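Long-range contacts in angiopoietin-related protein 6 (Homo sapiens, PDB 6Y43), which probably acts as a secreted angiopoietin-like growth factor, carrying a calcium-binding fibrinogen-like globe of the kind that recognises partner molecules in related proteins: residues S141-K146 against A174-N179; G137-W142 against V198-F203. One frame throughout, in Å; residues are numbered along the deposited sequence.

Contacts 1 and 2 overlap at Ser141 and Trp142, in the loop after strand 127-133, though these two do not touch 198-203; the centres of the contacts lie about 8 Å apart. The two partner segments, 174-179 and 198-203, also meet: His177 O is 2.8 Å from Ala201 N and Ala176 O is 2.8 Å from Tyr199 OH, both hydrogen bonds, while Ser178 CB packs 3.5 Å from Trp200 CE3. Residues 137-146, 174-179 and 198-203 thus pack against one another. Contact 1 includes Cys175, whose disulfide to Cys162 leads back toward the calcium-binding loop of Asp154, Asp156, Tyr158 and Gly160. Contact 2 packs against strands 95-102 and 108-118 through Trp200.

Contact 1: S141-K146 against A174-N179; sequences SWHNDK and ACAHSN
His143 NE2 accepts the backbone N-H of His177, with N and NE2 3.1 Å apart; the bond is bent, at 140°, and the donor sits somewhat out of the imidazole plane. This joins two loops of the fibrinogen C-terminal globular domain, one of them carrying the cis peptide before Cys175 that is also known at the ligand pockets of fibrinogen gamma chain and ficolins. With chi1 at -62°, His143 CG stands anti to its carbonyl carbon, and the ring runs edge-on into 174-179, bringing CE1 3.5 Å from Ala176 CB. Its other nitrogen, ND1, bonds to Trp171 O, so both are engaged, consistent with a proton on ND1. Ser178 OG lies beside CD2 of the same ring, but its hydrogen bond goes to Ser139 O.

Next door, Trp142 and His177 form an offset stack: the imidazole and the five-membered ring are nearly parallel, at 14°, with centroids 4.3 Å apart. Trp142 CB adds a CH-pi contact over the imidazole face. The six-membered end of the indole points its rim at the backbone around the cis peptide, CH2 approaching Ala174 O to 3.5 Å. Cys175 itself turns away to its disulfide with Cys162, near a bound buffer molecule. A water completes the pairing, accepting from Trp142 N at 3.0 Å and lying 2.8 Å from His177 ND1.

Contact 2: G137-W142 against V198-F203; sequences GDSLSW and VYWAEF
Ser139 sets its CB over one face of the Trp200 indole, 3.4 Å from the centroid of the five-membered ring and nearly on the ring normal, a CH-pi contact. At the rim of the same indole, NE1 donates to Gly137 O over 2.8 Å. The carbonyl oxygen stays close to the ring plane, whereas NE1 stands 46° out of the carbonyl plane. Face and edge are therefore both used by one short loop, which fixes the rotation of the indole. Leu140 CB reaches its far end, 3.9 Å from CH2.

The serine hydroxyl, anti to its carbonyl carbon (chi1 -63°), is directed at the type I turn Trp200-Phe203, where OG accepts Glu202 N at 2.9 Å. Glu202 lays its carboxylate alongside the bare CA of Gly137, with CD 3.4 Å from that CA. Its OE1 takes a weak bond from Asp138 N and a firmer one from a water that also reaches Asp138 O weakly.

Elsewhere the indole packs on Val99 and Leu101 of strand 95-102 and on Ala111 and Tyr113 of strand 108-118. Trp200 thus joins the long loops to the antiparallel sheet, an arrangement that belongs to the fibrinogen-like C-terminal fold.

Contact 1: S141-K146 against A174-N179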
loop_
_atom_site.group_PDB
_atom_site.type_symbol
_atom_site.label_atom_id
_atom_site.label_comp_id
_atom_site.label_asym_id
_atom_site.label_seq_id
_atom_site.Cartn_x
_atom_site.Cartn_y
_atom_site.Cartn_z
ATOM N N SER A 141 9.962 -7.548 -3.783
ATOM C CA SER A 141 10.255 -8.933 -3.434
ATOM C C SER A 141 11.329 -9.020 -2.363
ATOM O O SER A 141 11.309 -9.946 -1.550
ATOM C CB SER A 141 10.662 -9.710 -4.687
ATOM O OG SER A 141 9.516 -10.305 -5.274
ATOM N N TRP A 142 12.253 -8.048 -2.323
ATOM C CA TRP A 142 13.286 -8.083 -1.281
ATOM C C TRP A 142 12.708 -7.943 0.114
ATOM O O TRP A 142 13.406 -8.226 1.103
ATOM C CB TRP A 142 14.286 -6.968 -1.509
ATOM C CG TRP A 142 15.689 -7.250 -0.981
ATOM C CD1 TRP A 142 16.381 -8.415 -1.091
ATOM C CD2 TRP A 142 16.544 -6.327 -0.315
ATOM N NE1 TRP A 142 17.636 -8.282 -0.515
ATOM C CE2 TRP A 142 17.755 -7.001 -0.040
ATOM C CE3 TRP A 142 16.406 -4.994 0.095
ATOM C CZ2 TRP A 142 18.795 -6.395 0.623
ATOM C CZ3 TRP A 142 17.466 -4.389 0.756
ATOM C CH2 TRP A 142 18.632 -5.088 1.017
ATOM N N HIS A 143 11.457 -7.518 0.227
ATOM C CA HIS A 143 10.814 -7.309 1.506
ATOM C C HIS A 143 9.950 -8.480 1.926
ATOM O O HIS A 143 9.372 -8.460 3.017
ATOM C CB HIS A 143 9.988 -6.042 1.414
ATOM C CG HIS A 143 10.832 -4.845 1.142
ATOM N ND1 HIS A 143 11.500 -4.181 2.144
ATOM C CD2 HIS A 143 11.210 -4.255 -0.015
ATOM C CE1 HIS A 143 12.189 -3.180 1.623
ATOM N NE2 HIS A 143 12.030 -3.201 0.315
ATOM N N ASN A 144 9.867 -9.504 1.087
ATOM C CA ASN A 144 9.102 -10.694 1.433
ATOM C C ASN A 144 9.600 -11.315 2.741
ATOM O O ASN A 144 10.809 -11.437 2.975
ATOM C CB ASN A 144 9.237 -11.670 0.279
ATOM C CG ASN A 144 8.139 -12.666 0.203
ATOM O OD1 ASN A 144 7.321 -12.793 1.116
ATOM N ND2 ASN A 144 8.076 -13.359 -0.926
ATOM N N ASP A 145 8.648 -11.712 3.588
ATOM C CA ASP A 145 8.938 -12.378 4.860
ATOM C C ASP A 145 9.835 -11.521 5.735
ATOM O O ASP A 145 10.694 -12.041 6.463
ATOM C CB ASP A 145 9.580 -13.752 4.638
ATOM C CG ASP A 145 9.561 -14.634 5.883
ATOM O OD1 ASP A 145 8.793 -14.366 6.830
ATOM O OD2 ASP A 145 10.361 -15.594 5.893
ATOM N N LYS A 146 9.667 -10.207 5.647
ATOM C CA LYS A 146 10.234 -9.293 6.606
ATOM C C LYS A 146 9.138 -8.761 7.531
ATOM O O LYS A 146 7.995 -8.560 7.097
ATOM C CB LYS A 146 10.924 -8.118 5.908
ATOM C CG LYS A 146 12.214 -8.490 5.144
ATOM C CD LYS A 146 13.309 -9.010 6.073
ATOM C CE LYS A 146 14.412 -9.651 5.265
ATOM N NZ LYS A 146 15.438 -10.271 6.173
ATOM N N ALA A 174 17.451 -4.218 4.451
ATOM C CA ALA A 174 18.713 -3.547 4.770
ATOM C C ALA A 174 19.181 -2.605 3.654
ATOM O O ALA A 174 20.262 -2.777 3.078
ATOM C CB ALA A 174 19.792 -4.590 5.066
ATOM N N CYS A 175 18.406 -1.548 3.333
ATOM C CA CYS A 175 17.144 -1.235 3.999
ATOM C C CYS A 175 15.938 -1.461 3.111
ATOM O O CYS A 175 14.907 -1.994 3.561
ATOM C CB CYS A 175 17.092 0.222 4.450
ATOM S SG CYS A 175 17.957 0.475 6.015
ATOM N N ALA A 176 16.030 -1.026 1.845
ATOM C CA ALA A 176 14.843 -1.141 1.011
ATOM C C ALA A 176 15.108 -1.004 -0.481
ATOM O O ALA A 176 15.875 -0.146 -0.934
ATOM C CB ALA A 176 13.782 -0.098 1.400
ATOM N N HIS A 177 14.378 -1.820 -1.223
ATOM C CA HIS A 177 14.178 -1.607 -2.647
ATOM C C HIS A 177 12.987 -0.697 -2.936
ATOM O O HIS A 177 12.920 -0.121 -4.021
ATOM C CB HIS A 177 14.003 -2.954 -3.339
ATOM C CG HIS A 177 15.280 -3.730 -3.451
ATOM N ND1 HIS A 177 15.366 -4.929 -4.114
ATOM C CD2 HIS A 177 16.512 -3.491 -2.937
ATOM C CE1 HIS A 177 16.607 -5.383 -4.036
ATOM N NE2 HIS A 177 17.321 -4.523 -3.333
ATOM N N SER A 178 12.045 -0.567 -2.004
ATOM C CA SER A 178 10.907 0.324 -2.162
ATOM C C SER A 178 10.636 0.993 -0.824
ATOM O O SER A 178 10.897 0.412 0.226
ATOM C CB SER A 178 9.668 -0.431 -2.641
ATOM O OG SER A 178 9.403 -1.593 -1.903
ATOM N N ASN A 179 10.134 2.228 -0.859
ATOM C CA ASN A 179 9.943 2.984 0.373
ATOM C C ASN A 179 8.684 3.827 0.230
ATOM O O ASN A 179 8.696 5.041 0.395
ATOM C CB ASN A 179 11.165 3.851 0.665
ATOM C CG ASN A 179 11.140 4.487 2.041
ATOM O OD1 ASN A 179 10.792 3.841 3.026
ATOM N ND2 ASN A 179 11.534 5.762 2.110
HETATM O O HOH W 1 13.128 -6.461 -4.675
#

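Contact 2: G137-W142 against V198-F203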
loop_
_atom_site.group_PDB
_atom_site.type_symbol
_atom_site.label_atom_id
_atom_site.label_comp_id
_atom_site.label_asym_id
_atom_site.label_seq_id
_atom_site.Cartn_x
_atom_site.Cartn_y
_atom_site.Cartn_z
ATOM N N GLY A 137 8.926 -3.234 -12.436
ATOM C CA GLY A 137 10.074 -3.906 -11.846
ATOM C C GLY A 137 9.752 -4.383 -10.437
ATOM O O GLY A 137 8.877 -3.838 -9.753
ATOM N N ASP A 138 10.450 -5.431 -10.000
ATOM C CA ASP A 138 10.065 -6.118 -8.765
ATOM C C ASP A 138 10.875 -5.564 -7.597
ATOM O O ASP A 138 11.839 -6.167 -7.118
ATOM C CB ASP A 138 10.234 -7.624 -8.901
ATOM C CG ASP A 138 9.724 -8.385 -7.683
ATOM O OD1 ASP A 138 9.199 -7.745 -6.734
ATOM O OD2 ASP A 138 9.858 -9.624 -7.692
ATOM N N SER A 139 10.441 -4.404 -7.097
ATOM C CA SER A 139 11.138 -3.745 -6.008
ATOM C C SER A 139 10.454 -3.950 -4.654
ATOM O O SER A 139 10.819 -3.282 -3.689
ATOM C CB SER A 139 11.307 -2.261 -6.308
ATOM O OG SER A 139 12.125 -2.063 -7.459
ATOM N N LEU A 140 9.522 -4.900 -4.558
ATOM C CA LEU A 140 8.999 -5.333 -3.270
ATOM C C LEU A 140 9.434 -6.743 -2.869
ATOM O O LEU A 140 9.314 -7.095 -1.697
ATOM C CB LEU A 140 7.466 -5.281 -3.258
ATOM C CG LEU A 140 6.762 -5.212 -1.910
ATOM C CD1 LEU A 140 7.088 -4.007 -1.048
ATOM C CD2 LEU A 140 5.241 -5.306 -2.164
ATOM N N SER A 141 9.962 -7.548 -3.783
ATOM C CA SER A 141 10.255 -8.933 -3.434
ATOM C C SER A 141 11.329 -9.020 -2.363
ATOM O O SER A 141 11.309 -9.946 -1.550
ATOM C CB SER A 141 10.662 -9.710 -4.687
ATOM O OG SER A 141 9.516 -10.305 -5.274
ATOM N N TRP A 142 12.253 -8.048 -2.323
ATOM C CA TRP A 142 13.286 -8.083 -1.281
ATOM C C TRP A 142 12.708 -7.943 0.114
ATOM O O TRP A 142 13.406 -8.226 1.103
ATOM C CB TRP A 142 14.286 -6.968 -1.509
ATOM C CG TRP A 142 15.689 -7.250 -0.981
ATOM C CD1 TRP A 142 16.381 -8.415 -1.091
ATOM C CD2 TRP A 142 16.544 -6.327 -0.315
ATOM N NE1 TRP A 142 17.636 -8.282 -0.515
ATOM C CE2 TRP A 142 17.755 -7.001 -0.040
ATOM C CE3 TRP A 142 16.406 -4.994 0.095
ATOM C CZ2 TRP A 142 18.795 -6.395 0.623
ATOM C CZ3 TRP A 142 17.466 -4.389 0.756
ATOM C CH2 TRP A 142 18.632 -5.088 1.017
ATOM N N VAL A 198 9.691 8.603 -1.535
ATOM C CA VAL A 198 8.720 7.605 -1.957
ATOM C C VAL A 198 9.264 6.937 -3.211
ATOM O O VAL A 198 9.021 7.407 -4.331
ATOM C CB VAL A 198 7.347 8.242 -2.226
ATOM C CG1 VAL A 198 6.399 7.206 -2.748
ATOM C CG2 VAL A 198 6.789 8.942 -0.982
ATOM N N TYR A 199 10.034 5.857 -3.037
ATOM C CA TYR A 199 10.807 5.319 -4.146
ATOM C C TYR A 199 10.560 3.847 -4.421
ATOM O O TYR A 199 10.039 3.085 -3.610
ATOM C CB TYR A 199 12.311 5.572 -3.939
ATOM C CG TYR A 199 13.095 4.724 -2.927
ATOM C CD1 TYR A 199 13.438 3.396 -3.201
ATOM C CD2 TYR A 199 13.575 5.287 -1.760
ATOM C CE1 TYR A 199 14.220 2.637 -2.292
ATOM C CE2 TYR A 199 14.351 4.545 -0.853
ATOM C CZ TYR A 199 14.666 3.226 -1.126
ATOM O OH TYR A 199 15.460 2.499 -0.252
ATOM N N TRP A 200 10.925 3.489 -5.647
ATOM C CA TRP A 200 10.802 2.145 -6.194
ATOM C C TRP A 200 12.086 1.940 -6.991
ATOM O O TRP A 200 12.336 2.645 -7.974
ATOM C CB TRP A 200 9.556 2.036 -7.071
ATOM C CG TRP A 200 9.125 0.663 -7.435
ATOM C CD1 TRP A 200 9.428 -0.010 -8.578
ATOM C CD2 TRP A 200 8.277 -0.213 -6.666
ATOM N NE1 TRP A 200 8.832 -1.243 -8.576
ATOM C CE2 TRP A 200 8.118 -1.400 -7.422
ATOM C CE3 TRP A 200 7.647 -0.116 -5.422
ATOM C CZ2 TRP A 200 7.358 -2.476 -6.973
ATOM C CZ3 TRP A 200 6.892 -1.188 -4.972
ATOM C CH2 TRP A 200 6.755 -2.359 -5.748
ATOM N N ALA A 201 12.950 1.045 -6.517
ATOM C CA ALA A 201 14.300 0.973 -7.070
ATOM C C ALA A 201 14.296 0.828 -8.586
ATOM O O ALA A 201 15.121 1.430 -9.276
ATOM C CB ALA A 201 15.062 -0.196 -6.456
ATOM N N GLU A 202 13.423 -0.016 -9.118
ATOM C CA GLU A 202 13.452 -0.317 -10.538
ATOM C C GLU A 202 12.589 0.636 -11.366
ATOM O O GLU A 202 12.438 0.424 -12.582
ATOM C CB GLU A 202 13.021 -1.773 -10.760
ATOM C CG GLU A 202 13.911 -2.483 -11.772
ATOM C CD GLU A 202 13.471 -3.901 -12.072
ATOM O OE1 GLU A 202 13.380 -4.701 -11.086
ATOM O OE2 GLU A 202 13.236 -4.181 -13.296
ATOM N N PHE A 203 12.017 1.682 -10.742
ATOM C CA PHE A 203 11.274 2.718 -11.475
ATOM C C PHE A 203 11.669 4.075 -10.904
ATOM O O PHE A 203 11.042 4.543 -9.945
ATOM C CB PHE A 203 9.773 2.514 -11.403
ATOM C CG PHE A 203 8.983 3.530 -12.181
ATOM C CD1 PHE A 203 9.076 3.597 -13.565
ATOM C CD2 PHE A 203 8.136 4.402 -11.538
ATOM C CE1 PHE A 203 8.335 4.531 -14.268
ATOM C CE2 PHE A 203 7.383 5.319 -12.242
ATOM C CZ PHE A 203 7.493 5.394 -13.603
HETATM O O HOH W 2 14.117 -4.956 -8.545
#